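Long-range contacts in DUF3863 domain-containing protein (Parabacteroides distasonis, PDB 3LM3), which is of unknown function but may act as a glycoside hydrolase or a carbohydrate deacetylase: residues G217-F222 with A267-K272; R242-I247 with G280-I285; G258-M263 with S348-S353; L274-F279 with R342-G347. One frame throughout, in Å; residues are numbered along the deposited sequence.

Three of the four contacts use helix 255-277. Contact 3 lies on its first half, contact 1 further along and contact 4 at its end. Contact 2 uses strand 280-287, next in the chain. Contacts 1 and 2 are buried and touch each other through T219 and A283. Contact 1 packs the loop 217-222 on the helix and adds a bridging water; contact 2 packs the loop 242-247 on this strand of the parallel sheet, with one asparagine amide bond. Contact 3, partly buried, joins the helix to the loop after strand 341-346 by a carboxylate-serine bond and a leucine. Contact 4, at the surface, joins it to that strand, at the edge of the antiparallel sheet, by three hydrogen bonds.

Contact 1 (G217-F222 with A267-K272); sequences GWTMDF and AIHFDK
I268 and H269 stand on helix 255-277 and meet the loop 217-222. I268 branches at CB, and its two arms meet different parts of the loop. I268 CG2, placed anti to the backbone N, packs on the F222 ring with CE2 at 3.8 Å and CD2 at 4.1 Å. The ring meets it obliquely. The other arm runs out extended through CG1 (chi2 171°). At its tip, I268 CD1 lies 4.2 Å from M220 O and 4.3 Å from D221 CA. It therefore touches the loop backbone and not the selenomethionine side chain of M220, whose CB points away.

H269 and T219 approach each other from opposite directions. T219 CG2 is 3.3 Å from H269 NE2, again at a slant to the ring. The polar link is a water. It donates to M220 O at 2.6 Å and lies 2.9 Å from H269 NE2, in the imidazole plane at the ring edge. The same water sits over one face of the F222 ring, near its rim. H269 ND1 is bonded to Y190 OH, so both ring nitrogens have partners.

T219 OG1 turns to the backbone N of A283 on strand 280-287. F222 and H269 both meet the F343 ring of strand 341-346. The loop after strand 213-216 is thus packed between helix 255-277 and two strands of different sheets.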
loop_
_atom_site.group_PDB
_atom_site.type_symbol
_atom_site.label_atom_id
_atom_site.label_comp_id
_atom_site.label_asym_id
_atom_site.label_seq_id
_atom_site.Cartn_x
_atom_site.Cartn_y
_atom_site.Cartn_z
ATOM N N GLY A 217 -0.019 -0.591 0.060
ATOM C CA GLY A 217 -0.169 -0.982 1.459
ATOM C C GLY A 217 -1.046 -0.080 2.324
ATOM O O GLY A 217 -1.730 -0.569 3.223
ATOM N N TRP A 218 -0.955 1.246 2.111
ATOM C CA TRP A 218 -1.708 2.245 2.859
ATOM C C TRP A 218 -2.296 3.290 1.922
ATOM O O TRP A 218 -1.570 4.057 1.285
ATOM C CB TRP A 218 -0.832 3.004 3.868
ATOM C CG TRP A 218 -0.127 2.254 4.942
ATOM C CD1 TRP A 218 -0.511 2.161 6.248
ATOM C CD2 TRP A 218 1.105 1.549 4.833
ATOM N NE1 TRP A 218 0.407 1.438 6.955
ATOM C CE2 TRP A 218 1.424 1.069 6.116
ATOM C CE3 TRP A 218 1.980 1.293 3.780
ATOM C CZ2 TRP A 218 2.565 0.312 6.365
ATOM C CZ3 TRP A 218 3.128 0.546 4.034
ATOM C CH2 TRP A 218 3.397 0.058 5.322
ATOM N N THR A 219 -3.601 3.404 1.871
ATOM C CA THR A 219 -4.230 4.410 1.020
ATOM C C THR A 219 -3.860 5.809 1.515
ATOM O O THR A 219 -4.096 6.145 2.675
ATOM C CB THR A 219 -5.740 4.231 1.004
ATOM O OG1 THR A 219 -6.045 2.907 0.529
ATOM C CG2 THR A 219 -6.421 5.301 0.125
HETATM N N MSE A 220 -3.324 6.608 0.597
HETATM C CA MSE A 220 -2.913 7.980 0.880
HETATM C C MSE A 220 -3.994 9.008 0.593
HETATM O O MSE A 220 -4.788 8.861 -0.337
HETATM C CB MSE A 220 -1.705 8.354 0.043
HETATM C CG MSE A 220 -0.453 7.614 0.390
HETATM SE SE MSE A 220 0.173 7.994 2.167
HETATM C CE MSE A 220 -0.593 6.543 3.074
ATOM N N ASP A 221 -3.954 10.093 1.364
ATOM C CA ASP A 221 -4.615 11.326 0.940
ATOM C C ASP A 221 -3.676 11.911 -0.104
ATOM O O ASP A 221 -2.555 12.302 0.206
ATOM C CB ASP A 221 -4.791 12.238 2.139
ATOM C CG ASP A 221 -5.514 13.545 1.780
ATOM O OD1 ASP A 221 -5.292 14.043 0.651
ATOM O OD2 ASP A 221 -6.320 14.060 2.618
ATOM N N PHE A 222 -4.143 11.970 -1.351
ATOM C CA PHE A 222 -3.273 12.381 -2.451
ATOM C C PHE A 222 -2.688 13.777 -2.261
ATOM O O PHE A 222 -1.551 14.048 -2.661
ATOM C CB PHE A 222 -4.017 12.338 -3.789
ATOM C CG PHE A 222 -4.329 10.956 -4.294
ATOM C CD1 PHE A 222 -3.314 10.058 -4.552
ATOM C CD2 PHE A 222 -5.616 10.613 -4.678
ATOM C CE1 PHE A 222 -3.588 8.820 -5.082
ATOM C CE2 PHE A 222 -5.895 9.361 -5.216
ATOM C CZ PHE A 222 -4.876 8.489 -5.451
ATOM N N ALA A 267 -13.249 8.175 1.148
ATOM C CA ALA A 267 -14.255 8.688 0.219
ATOM C C ALA A 267 -13.678 8.986 -1.179
ATOM O O ALA A 267 -14.409 8.936 -2.162
ATOM C CB ALA A 267 -14.945 9.923 0.788
ATOM N N ILE A 268 -12.376 9.247 -1.274
ATOM C CA ILE A 268 -11.731 9.373 -2.576
ATOM C C ILE A 268 -12.021 8.140 -3.435
ATOM O O ILE A 268 -12.240 8.216 -4.659
ATOM C CB ILE A 268 -10.201 9.523 -2.430
ATOM C CG1 ILE A 268 -9.853 10.762 -1.610
ATOM C CG2 ILE A 268 -9.460 9.527 -3.799
ATOM C CD1 ILE A 268 -8.325 10.841 -1.240
ATOM N N HIS A 269 -12.035 6.987 -2.772
ATOM C CA HIS A 269 -12.209 5.684 -3.393
ATOM C C HIS A 269 -13.639 5.200 -3.431
ATOM O O HIS A 269 -14.075 4.600 -4.413
ATOM C CB HIS A 269 -11.316 4.697 -2.646
ATOM C CG HIS A 269 -9.891 5.082 -2.755
ATOM N ND1 HIS A 269 -9.140 4.746 -3.862
ATOM C CD2 HIS A 269 -9.147 5.953 -2.040
ATOM C CE1 HIS A 269 -7.969 5.343 -3.784
ATOM N NE2 HIS A 269 -7.946 6.085 -2.686
ATOM N N PHE A 270 -14.354 5.420 -2.343
ATOM C CA PHE A 270 -15.686 4.824 -2.180
ATOM C C PHE A 270 -16.834 5.712 -2.651
ATOM O O PHE A 270 -17.947 5.214 -2.812
ATOM C CB PHE A 270 -15.873 4.419 -0.721
ATOM C CG PHE A 270 -14.978 3.280 -0.244
ATOM C CD1 PHE A 270 -14.253 2.487 -1.127
ATOM C CD2 PHE A 270 -14.941 2.958 1.112
ATOM C CE1 PHE A 270 -13.484 1.425 -0.662
ATOM C CE2 PHE A 270 -14.161 1.896 1.576
ATOM C CZ PHE A 270 -13.447 1.131 0.671
ATOM N N ASP A 271 -16.561 6.991 -2.913
ATOM C CA ASP A 271 -17.536 7.880 -3.558
ATOM C C ASP A 271 -17.129 8.049 -5.029
ATOM O O ASP A 271 -17.476 7.198 -5.874
ATOM C CB ASP A 271 -17.628 9.197 -2.776
ATOM C CG ASP A 271 -18.391 9.054 -1.452
ATOM O OD1 ASP A 271 -19.180 8.094 -1.283
ATOM O OD2 ASP A 271 -18.186 9.966 -0.588
ATOM N N LYS A 272 -16.331 9.053 -5.352
ATOM C CA LYS A 272 -15.981 9.358 -6.744
ATOM C C LYS A 272 -15.165 8.250 -7.407
ATOM O O LYS A 272 -15.382 7.922 -8.554
ATOM C CB LYS A 272 -15.227 10.689 -6.811
ATOM C CG LYS A 272 -14.757 11.121 -8.196
ATOM C CD LYS A 272 -15.886 11.491 -9.132
ATOM C CE LYS A 272 -15.376 12.462 -10.201
ATOM N NZ LYS A 272 -16.454 12.936 -11.099
HETATM O O HOH W 1 -5.435 7.469 -2.452
#

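Contact 2 (R242-I247 with G280-I285); sequences RGVGPI and GWVANI
V244 and N284 lie alongside each other, pointing opposite ways, and this pair makes up the middle of the contact. The CB of V244 points toward the strand. Its CG2 takes the crowded position between the backbone N and the carbonyl carbon. There V244 CG2 is 3.3 Å from A283 O and 3.6 Å from N284 CG. The other methyl, CG1, stands anti to the carbonyl carbon (chi1 -58°). V244 CG1 meets V282 CG1 at 4.0 Å, where the two valines cross obliquely.

The amide of N284 runs back past this methyl pair to the loop backbone. N284 ND2 donates to V244 O at 2.9 Å, with an N-H...O angle of 139°. The donor stands well above the carbonyl plane, 66° out of it, so the bond does not use a lone-pair direction. N284 OD1 also accepts from the N of I285, its own chain neighbour, but that bond is weak. Together the two bonds probably limit rotation of the amide.

The OD1 side of the amide faces apolar atoms of the loop. G245 CA is 3.5 Å from N284 OD1. P246 comes from the opposite direction, and P246 CD lies 3.9 Å from N284 OD1.

V244 and V282 also touch E266 of helix 255-277. Strand 280-287 pairs in parallel with strand 21-29. A283 and I285, whose CB atoms point away from the loop, touch T24 and C26. P246 reaches M290 of helix 290-294. The loop 242-247 thus lies against the side of the strand that also faces helix 255-277.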
loop_
_atom_site.group_PDB
_atom_site.type_symbol
_atom_site.label_atom_id
_atom_site.label_comp_id
_atom_site.label_asym_id
_atom_site.label_seq_id
_atom_site.Cartn_x
_atom_site.Cartn_y
_atom_site.Cartn_z
ATOM N N ARG A 242 0.215 10.659 5.331
ATOM C CA ARG A 242 -1.148 10.781 5.818
ATOM C C ARG A 242 -2.217 10.280 4.827
ATOM O O ARG A 242 -2.265 10.686 3.651
ATOM C CB ARG A 242 -1.425 12.228 6.185
ATOM C CG ARG A 242 -2.806 12.427 6.764
ATOM C CD ARG A 242 -2.875 13.738 7.557
ATOM N NE ARG A 242 -2.153 13.604 8.816
ATOM C CZ ARG A 242 -1.036 14.246 9.175
ATOM N NH1 ARG A 242 -0.478 15.181 8.422
ATOM N NH2 ARG A 242 -0.464 13.973 10.341
ATOM N N GLY A 243 -3.118 9.450 5.361
ATOM C CA GLY A 243 -4.256 8.959 4.637
ATOM C C GLY A 243 -5.132 8.155 5.555
ATOM O O GLY A 243 -5.733 8.724 6.480
ATOM N N VAL A 244 -5.186 6.838 5.357
ATOM C CA VAL A 244 -5.935 5.960 6.247
ATOM C C VAL A 244 -5.113 5.329 7.356
ATOM O O VAL A 244 -5.680 4.746 8.275
ATOM C CB VAL A 244 -6.696 4.853 5.483
ATOM C CG1 VAL A 244 -7.671 5.447 4.444
ATOM C CG2 VAL A 244 -5.704 3.873 4.842
ATOM N N GLY A 245 -3.801 5.477 7.303
ATOM C CA GLY A 245 -2.966 4.853 8.314
ATOM C C GLY A 245 -3.234 5.500 9.672
ATOM O O GLY A 245 -3.372 6.731 9.779
ATOM N N PRO A 246 -3.298 4.713 10.752
ATOM C CA PRO A 246 -3.642 5.257 12.043
ATOM C C PRO A 246 -2.610 6.186 12.701
ATOM O O PRO A 246 -2.993 7.059 13.466
ATOM C CB PRO A 246 -3.840 3.988 12.904
ATOM C CG PRO A 246 -3.028 2.953 12.213
ATOM C CD PRO A 246 -3.219 3.234 10.766
ATOM N N ILE A 247 -1.325 6.011 12.410
ATOM C CA ILE A 247 -0.269 6.801 13.071
ATOM C C ILE A 247 -0.478 8.299 12.853
ATOM O O ILE A 247 -0.425 9.106 13.797
ATOM C CB ILE A 247 1.131 6.366 12.595
ATOM C CG1 ILE A 247 1.465 4.983 13.181
ATOM C CG2 ILE A 247 2.210 7.414 12.964
ATOM C CD1 ILE A 247 1.539 4.921 14.721
ATOM N N GLY A 280 -13.926 0.333 -5.834
ATOM C CA GLY A 280 -13.117 1.141 -4.917
ATOM C C GLY A 280 -12.354 0.227 -3.993
ATOM O O GLY A 280 -12.897 -0.782 -3.556
ATOM N N TRP A 281 -11.126 0.617 -3.654
ATOM C CA TRP A 281 -10.265 -0.202 -2.811
ATOM C C TRP A 281 -9.417 0.680 -1.901
ATOM O O TRP A 281 -8.768 1.623 -2.365
ATOM C CB TRP A 281 -9.355 -1.069 -3.684
ATOM C CG TRP A 281 -8.259 -1.767 -2.916
ATOM C CD1 TRP A 281 -8.394 -2.589 -1.829
ATOM C CD2 TRP A 281 -6.854 -1.660 -3.178
ATOM N NE1 TRP A 281 -7.141 -3.013 -1.414
ATOM C CE2 TRP A 281 -6.187 -2.426 -2.203
ATOM C CE3 TRP A 281 -6.095 -0.974 -4.130
ATOM C CZ2 TRP A 281 -4.797 -2.560 -2.167
ATOM C CZ3 TRP A 281 -4.737 -1.084 -4.077
ATOM C CH2 TRP A 281 -4.094 -1.871 -3.116
ATOM N N VAL A 282 -9.463 0.372 -0.614
ATOM C CA VAL A 282 -8.666 0.987 0.418
ATOM C C VAL A 282 -7.793 -0.103 1.037
ATOM O O VAL A 282 -8.274 -1.200 1.363
ATOM C CB VAL A 282 -9.564 1.602 1.507
ATOM C CG1 VAL A 282 -8.772 1.936 2.777
ATOM C CG2 VAL A 282 -10.310 2.825 0.929
ATOM N N ALA A 283 -6.505 0.218 1.202
ATOM C CA ALA A 283 -5.508 -0.658 1.821
ATOM C C ALA A 283 -5.032 -0.086 3.130
ATOM O O ALA A 283 -4.882 1.142 3.264
ATOM C CB ALA A 283 -4.304 -0.825 0.897
ATOM N N ASN A 284 -4.777 -0.926 4.127
ATOM C CA ASN A 284 -4.241 -0.404 5.387
ATOM C C ASN A 284 -3.443 -1.483 6.086
ATOM O O ASN A 284 -3.680 -2.674 5.907
ATOM C CB ASN A 284 -5.374 0.097 6.275
ATOM C CG ASN A 284 -4.986 1.272 7.170
ATOM O OD1 ASN A 284 -3.823 1.664 7.269
ATOM N ND2 ASN A 284 -6.015 1.857 7.824
ATOM N N ILE A 285 -2.450 -1.040 6.848
ATOM C CA ILE A 285 -1.555 -1.915 7.624
ATOM C C ILE A 285 -1.468 -1.330 9.024
ATOM O O ILE A 285 -1.113 -0.159 9.181
ATOM C CB ILE A 285 -0.170 -2.061 7.004
ATOM C CG1 ILE A 285 -0.272 -2.708 5.615
ATOM C CG2 ILE A 285 0.754 -2.892 7.942
ATOM C CD1 ILE A 285 1.024 -2.662 4.780
#

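Contact 3 (G258-M263 with S348-S353); sequences GHREVM and SGLGDS
E261 reaches S348 with CG anti to the backbone N (chi1 174°) and a chain that then bends at chi2 (59°). This turns the carboxylate from the helix flank toward the loop. S348 holds OG between its own backbone N and carbonyl carbon (chi1 65°), which points the hydroxyl back at the glutamate. The loop 348-353 is part of the connection between the antiparallel strands 341-346 and 357-363. It contains an ST turn at S348 and a type II' beta turn from L350 to S353.

The hydroxyl of S348 does two jobs. S348 OG donates to E261 OE1 at 2.9 Å and meets that oxygen nearly along its C-O axis. S348 OG also accepts from L350 N at 3.1 Å, which closes the ST turn. These two bonds should hold the rotation of the hydroxyl. At the other end of the loop, S353 OG accepts an almost straight bond from S348 N at 2.9 Å. This oxygen is also bonded to D221 OD2, which belongs to the loop 217-222. The second carboxylate oxygen of the glutamate, E261 OE2, lies close to the same D221 OD2, so two acidic groups meet beside the serines.

A second, apolar touch lies on the solvent side. Here R260 takes part through the base of its side chain. W253 of helix 247-253 touches both E261 and L350. The leucine lays one branch against the helix: L350 CD1 is 3.5 Å from R260 CB and 4.0 Å from E261 N.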
loop_
_atom_site.group_PDB
_atom_site.type_symbol
_atom_site.label_atom_id
_atom_site.label_comp_id
_atom_site.label_asym_id
_atom_site.label_seq_id
_atom_site.Cartn_x
_atom_site.Cartn_y
_atom_site.Cartn_z
ATOM N N GLY A 258 -8.781 12.643 13.698
ATOM C CA GLY A 258 -8.172 11.594 12.889
ATOM C C GLY A 258 -9.186 10.816 12.081
ATOM O O GLY A 258 -8.994 10.556 10.887
ATOM N N HIS A 259 -10.285 10.448 12.730
ATOM C CA HIS A 259 -11.325 9.700 12.061
ATOM C C HIS A 259 -11.845 10.420 10.812
ATOM O O HIS A 259 -12.057 9.805 9.781
ATOM C CB HIS A 259 -12.471 9.448 13.022
ATOM C CG HIS A 259 -13.552 8.609 12.454
ATOM N ND1 HIS A 259 -13.349 7.294 12.084
ATOM C CD2 HIS A 259 -14.832 8.912 12.142
ATOM C CE1 HIS A 259 -14.487 6.820 11.591
ATOM N NE2 HIS A 259 -15.403 7.774 11.623
ATOM N N ARG A 260 -12.027 11.736 10.928
ATOM C CA ARG A 260 -12.546 12.510 9.822
ATOM C C ARG A 260 -11.596 12.444 8.617
ATOM O O ARG A 260 -12.044 12.354 7.468
ATOM C CB ARG A 260 -12.770 13.966 10.228
ATOM C CG ARG A 260 -13.991 14.173 11.099
ATOM C CD ARG A 260 -14.107 15.636 11.473
ATOM N NE ARG A 260 -15.369 15.980 12.138
ATOM C CZ ARG A 260 -15.612 15.862 13.433
ATOM N NH1 ARG A 260 -14.682 15.416 14.285
ATOM N NH2 ARG A 260 -16.816 16.226 13.877
ATOM N N GLU A 261 -10.285 12.487 8.858
ATOM C CA GLU A 261 -9.322 12.406 7.753
ATOM C C GLU A 261 -9.325 11.009 7.114
ATOM O O GLU A 261 -9.227 10.875 5.902
ATOM C CB GLU A 261 -7.944 12.806 8.237
ATOM C CG GLU A 261 -6.835 12.638 7.218
ATOM C CD GLU A 261 -6.987 13.400 5.928
ATOM O OE1 GLU A 261 -7.752 14.387 5.856
ATOM O OE2 GLU A 261 -6.266 12.991 4.973
ATOM N N VAL A 262 -9.459 9.967 7.940
ATOM C CA VAL A 262 -9.548 8.589 7.419
ATOM C C VAL A 262 -10.801 8.417 6.557
ATOM O O VAL A 262 -10.711 7.874 5.452
ATOM C CB VAL A 262 -9.503 7.568 8.561
ATOM C CG1 VAL A 262 -9.676 6.160 8.032
ATOM C CG2 VAL A 262 -8.150 7.675 9.285
HETATM N N MSE A 263 -11.940 8.930 7.022
HETATM C CA MSE A 263 -13.169 8.856 6.212
HETATM C C MSE A 263 -13.024 9.618 4.913
HETATM O O MSE A 263 -13.450 9.136 3.853
HETATM C CB MSE A 263 -14.378 9.368 6.992
HETATM C CG MSE A 263 -14.719 8.524 8.239
HETATM SE SE MSE A 263 -15.273 6.689 7.912
HETATM C CE MSE A 263 -13.550 5.835 8.224
ATOM N N SER A 348 -9.550 17.893 2.581
ATOM C CA SER A 348 -10.555 17.762 3.622
ATOM C C SER A 348 -10.764 19.042 4.395
ATOM O O SER A 348 -11.779 19.214 5.067
ATOM C CB SER A 348 -10.185 16.663 4.604
ATOM O OG SER A 348 -9.007 16.976 5.330
ATOM N N GLY A 349 -9.781 19.935 4.370
ATOM C CA GLY A 349 -9.816 21.061 5.276
ATOM C C GLY A 349 -9.271 20.796 6.662
ATOM O O GLY A 349 -9.431 21.648 7.568
ATOM N N LEU A 350 -8.671 19.632 6.866
ATOM C CA LEU A 350 -8.028 19.286 8.108
ATOM C C LEU A 350 -6.534 19.106 7.882
ATOM O O LEU A 350 -6.117 18.437 6.944
ATOM C CB LEU A 350 -8.621 17.990 8.645
ATOM C CG LEU A 350 -10.150 17.942 8.775
ATOM C CD1 LEU A 350 -10.569 16.484 9.097
ATOM C CD2 LEU A 350 -10.618 18.911 9.832
ATOM N N GLY A 351 -5.740 19.712 8.766
ATOM C CA GLY A 351 -4.281 19.539 8.715
ATOM C C GLY A 351 -3.701 19.941 7.377
ATOM O O GLY A 351 -4.000 21.017 6.850
ATOM N N ASP A 352 -2.849 19.105 6.822
ATOM C CA ASP A 352 -2.225 19.402 5.543
ATOM C C ASP A 352 -3.022 18.935 4.323
ATOM O O ASP A 352 -2.539 18.977 3.205
ATOM C CB ASP A 352 -0.775 18.864 5.508
ATOM C CG ASP A 352 -0.679 17.355 5.710
ATOM O OD1 ASP A 352 -1.569 16.780 6.347
ATOM O OD2 ASP A 352 0.338 16.768 5.265
ATOM N N SER A 353 -4.272 18.505 4.518
ATOM C CA SER A 353 -5.164 18.215 3.385
ATOM C C SER A 353 -5.869 19.538 3.018
ATOM O O SER A 353 -7.041 19.754 3.318
ATOM C CB SER A 353 -6.162 17.113 3.764
ATOM O OG SER A 353 -6.945 16.689 2.651
#

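Contact 4 (L274-F279 with R342-G347); sequences LELNGF and RFVERG
L276 and N277 are the last two residues of helix 255-277 and meet R342 on strand 341-346, the outermost strand of a four-stranded antiparallel sheet. L276 and R342 have the closest CA atoms, 6.1 Å apart. Just past them G278 leaves the helix with positive phi.

N277 uses its side-chain amide much as a neighbouring strand would use its backbone. N277 OD1 accepts from R342 N at 2.9 Å, on a lone pair and nearly straight (168°). N277 ND2 donates to R342 O, also at 2.9 Å, but this oxygen is tilted from the amide plane. The two bonds to one residue hold the amide in place. N277 ND2 also lies 3.4 Å from F343 CE1, with the amide and ring planes 65° apart.

L276 meets R342 at about a right angle. The arginine chain bends at chi3 (-63°), which brings its guanidinium back to the helix end. L276 CD2 then lies over the centre of one guanidinium face, 3.7 Å from R342 CZ. The other methyl, L276 CD1, packs on the R342 backbone, 3.5 Å from R342 O.

The carbonyl of L276 completes the join. L276 O takes R342 NH2 at 3.0 Å, in the carbonyl plane and on a lone pair. A water sits in plane at the guanidinium edge and accepts from R342 NE at 2.8 Å.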
loop_
_atom_site.group_PDB
_atom_site.type_symbol
_atom_site.label_atom_id
_atom_site.label_comp_id
_atom_site.label_asym_id
_atom_site.label_seq_id
_atom_site.Cartn_x
_atom_site.Cartn_y
_atom_site.Cartn_z
ATOM N N LEU A 274 -15.112 4.984 -7.151
ATOM C CA LEU A 274 -15.900 3.860 -7.643
ATOM C C LEU A 274 -16.652 4.245 -8.921
ATOM O O LEU A 274 -16.790 3.435 -9.848
ATOM C CB LEU A 274 -16.839 3.336 -6.559
ATOM C CG LEU A 274 -17.683 2.153 -7.041
ATOM C CD1 LEU A 274 -17.863 1.141 -5.942
ATOM C CD2 LEU A 274 -19.026 2.649 -7.572
ATOM N N GLU A 275 -17.132 5.474 -8.978
ATOM C CA GLU A 275 -17.794 5.956 -10.195
ATOM C C GLU A 275 -16.838 6.022 -11.376
ATOM O O GLU A 275 -17.211 5.667 -12.505
ATOM C CB GLU A 275 -18.426 7.329 -9.982
ATOM C CG GLU A 275 -19.739 7.306 -9.247
ATOM C CD GLU A 275 -20.492 8.623 -9.391
ATOM O OE1 GLU A 275 -19.861 9.698 -9.253
ATOM O OE2 GLU A 275 -21.711 8.583 -9.651
ATOM N N LEU A 276 -15.607 6.474 -11.132
ATOM C CA LEU A 276 -14.629 6.614 -12.205
ATOM C C LEU A 276 -14.024 5.285 -12.657
ATOM O O LEU A 276 -13.695 5.125 -13.835
ATOM C CB LEU A 276 -13.507 7.554 -11.765
ATOM C CG LEU A 276 -13.884 9.022 -11.556
ATOM C CD1 LEU A 276 -12.814 9.785 -10.774
ATOM C CD2 LEU A 276 -14.195 9.716 -12.881
ATOM N N ASN A 277 -13.820 4.393 -11.700
ATOM C CA ASN A 277 -12.984 3.199 -11.942
ATOM C C ASN A 277 -13.738 1.888 -11.975
ATOM O O ASN A 277 -13.173 0.870 -12.353
ATOM C CB ASN A 277 -11.874 3.142 -10.892
ATOM C CG ASN A 277 -10.995 4.377 -10.950
ATOM O OD1 ASN A 277 -10.651 4.815 -12.065
ATOM N ND2 ASN A 277 -10.675 4.974 -9.781
ATOM N N GLY A 278 -14.963 1.889 -11.483
ATOM C CA GLY A 278 -15.784 0.698 -11.473
ATOM C C GLY A 278 -15.707 -0.123 -10.199
ATOM O O GLY A 278 -16.502 -1.037 -10.000
ATOM N N PHE A 279 -14.733 0.167 -9.341
ATOM C CA PHE A 279 -14.640 -0.454 -8.020
ATOM C C PHE A 279 -13.907 0.561 -7.149
ATOM O O PHE A 279 -13.317 1.527 -7.677
ATOM C CB PHE A 279 -13.870 -1.787 -8.019
ATOM C CG PHE A 279 -12.400 -1.677 -8.364
ATOM C CD1 PHE A 279 -11.971 -1.725 -9.678
ATOM C CD2 PHE A 279 -11.455 -1.572 -7.366
ATOM C CE1 PHE A 279 -10.605 -1.637 -9.998
ATOM C CE2 PHE A 279 -10.107 -1.473 -7.675
ATOM C CZ PHE A 279 -9.685 -1.512 -8.988
ATOM N N ARG A 342 -8.607 6.779 -12.629
ATOM C CA ARG A 342 -8.754 8.212 -12.417
ATOM C C ARG A 342 -9.225 8.459 -10.994
ATOM O O ARG A 342 -10.040 7.689 -10.465
ATOM C CB ARG A 342 -9.782 8.796 -13.378
ATOM C CG ARG A 342 -9.331 8.750 -14.820
ATOM C CD ARG A 342 -10.435 9.159 -15.770
ATOM N NE ARG A 342 -11.525 8.211 -15.661
ATOM C CZ ARG A 342 -12.790 8.409 -16.011
ATOM N NH1 ARG A 342 -13.187 9.572 -16.538
ATOM N NH2 ARG A 342 -13.671 7.418 -15.844
ATOM N N PHE A 343 -8.698 9.532 -10.400
ATOM C CA PHE A 343 -9.135 10.027 -9.108
ATOM C C PHE A 343 -9.250 11.529 -9.125
ATOM O O PHE A 343 -8.484 12.192 -9.824
ATOM C CB PHE A 343 -8.159 9.616 -7.996
ATOM C CG PHE A 343 -7.968 8.142 -7.899
ATOM C CD1 PHE A 343 -8.892 7.353 -7.237
ATOM C CD2 PHE A 343 -6.881 7.527 -8.492
ATOM C CE1 PHE A 343 -8.751 5.973 -7.215
ATOM C CE2 PHE A 343 -6.734 6.122 -8.445
ATOM C CZ PHE A 343 -7.667 5.363 -7.793
ATOM N N VAL A 344 -10.189 12.040 -8.343
ATOM C CA VAL A 344 -10.345 13.480 -8.104
ATOM C C VAL A 344 -10.504 13.689 -6.606
ATOM O O VAL A 344 -11.276 12.961 -5.959
ATOM C CB VAL A 344 -11.569 14.052 -8.836
ATOM C CG1 VAL A 344 -11.795 15.522 -8.447
ATOM C CG2 VAL A 344 -11.424 13.883 -10.344
ATOM N N GLU A 345 -9.777 14.644 -6.043
ATOM C CA GLU A 345 -9.879 14.938 -4.612
ATOM C C GLU A 345 -9.716 16.408 -4.355
ATOM O O GLU A 345 -8.839 17.027 -4.920
ATOM C CB GLU A 345 -8.786 14.204 -3.848
ATOM C CG GLU A 345 -8.857 14.444 -2.337
ATOM C CD GLU A 345 -7.565 14.297 -1.607
ATOM O OE1 GLU A 345 -6.579 13.807 -2.191
ATOM O OE2 GLU A 345 -7.540 14.627 -0.378
ATOM N N ARG A 346 -10.557 16.949 -3.484
ATOM C CA ARG A 346 -10.293 18.242 -2.850
ATOM C C ARG A 346 -9.869 18.021 -1.413
ATOM O O ARG A 346 -10.203 17.004 -0.794
ATOM C CB ARG A 346 -11.488 19.180 -2.917
ATOM C CG ARG A 346 -11.741 19.686 -4.287
ATOM C CD ARG A 346 -12.967 20.570 -4.338
ATOM N NE ARG A 346 -13.081 21.168 -5.659
ATOM C CZ ARG A 346 -13.890 22.188 -5.953
ATOM N NH1 ARG A 346 -14.677 22.714 -5.030
ATOM N NH2 ARG A 346 -13.898 22.665 -7.191
ATOM N N GLY A 347 -9.103 18.948 -0.848
ATOM C CA GLY A 347 -8.621 18.753 0.517
ATOM C C GLY A 347 -9.763 18.644 1.507
ATOM O O GLY A 347 -10.825 19.257 1.318
HETATM O O HOH W 2 -11.062 5.507 -14.891
#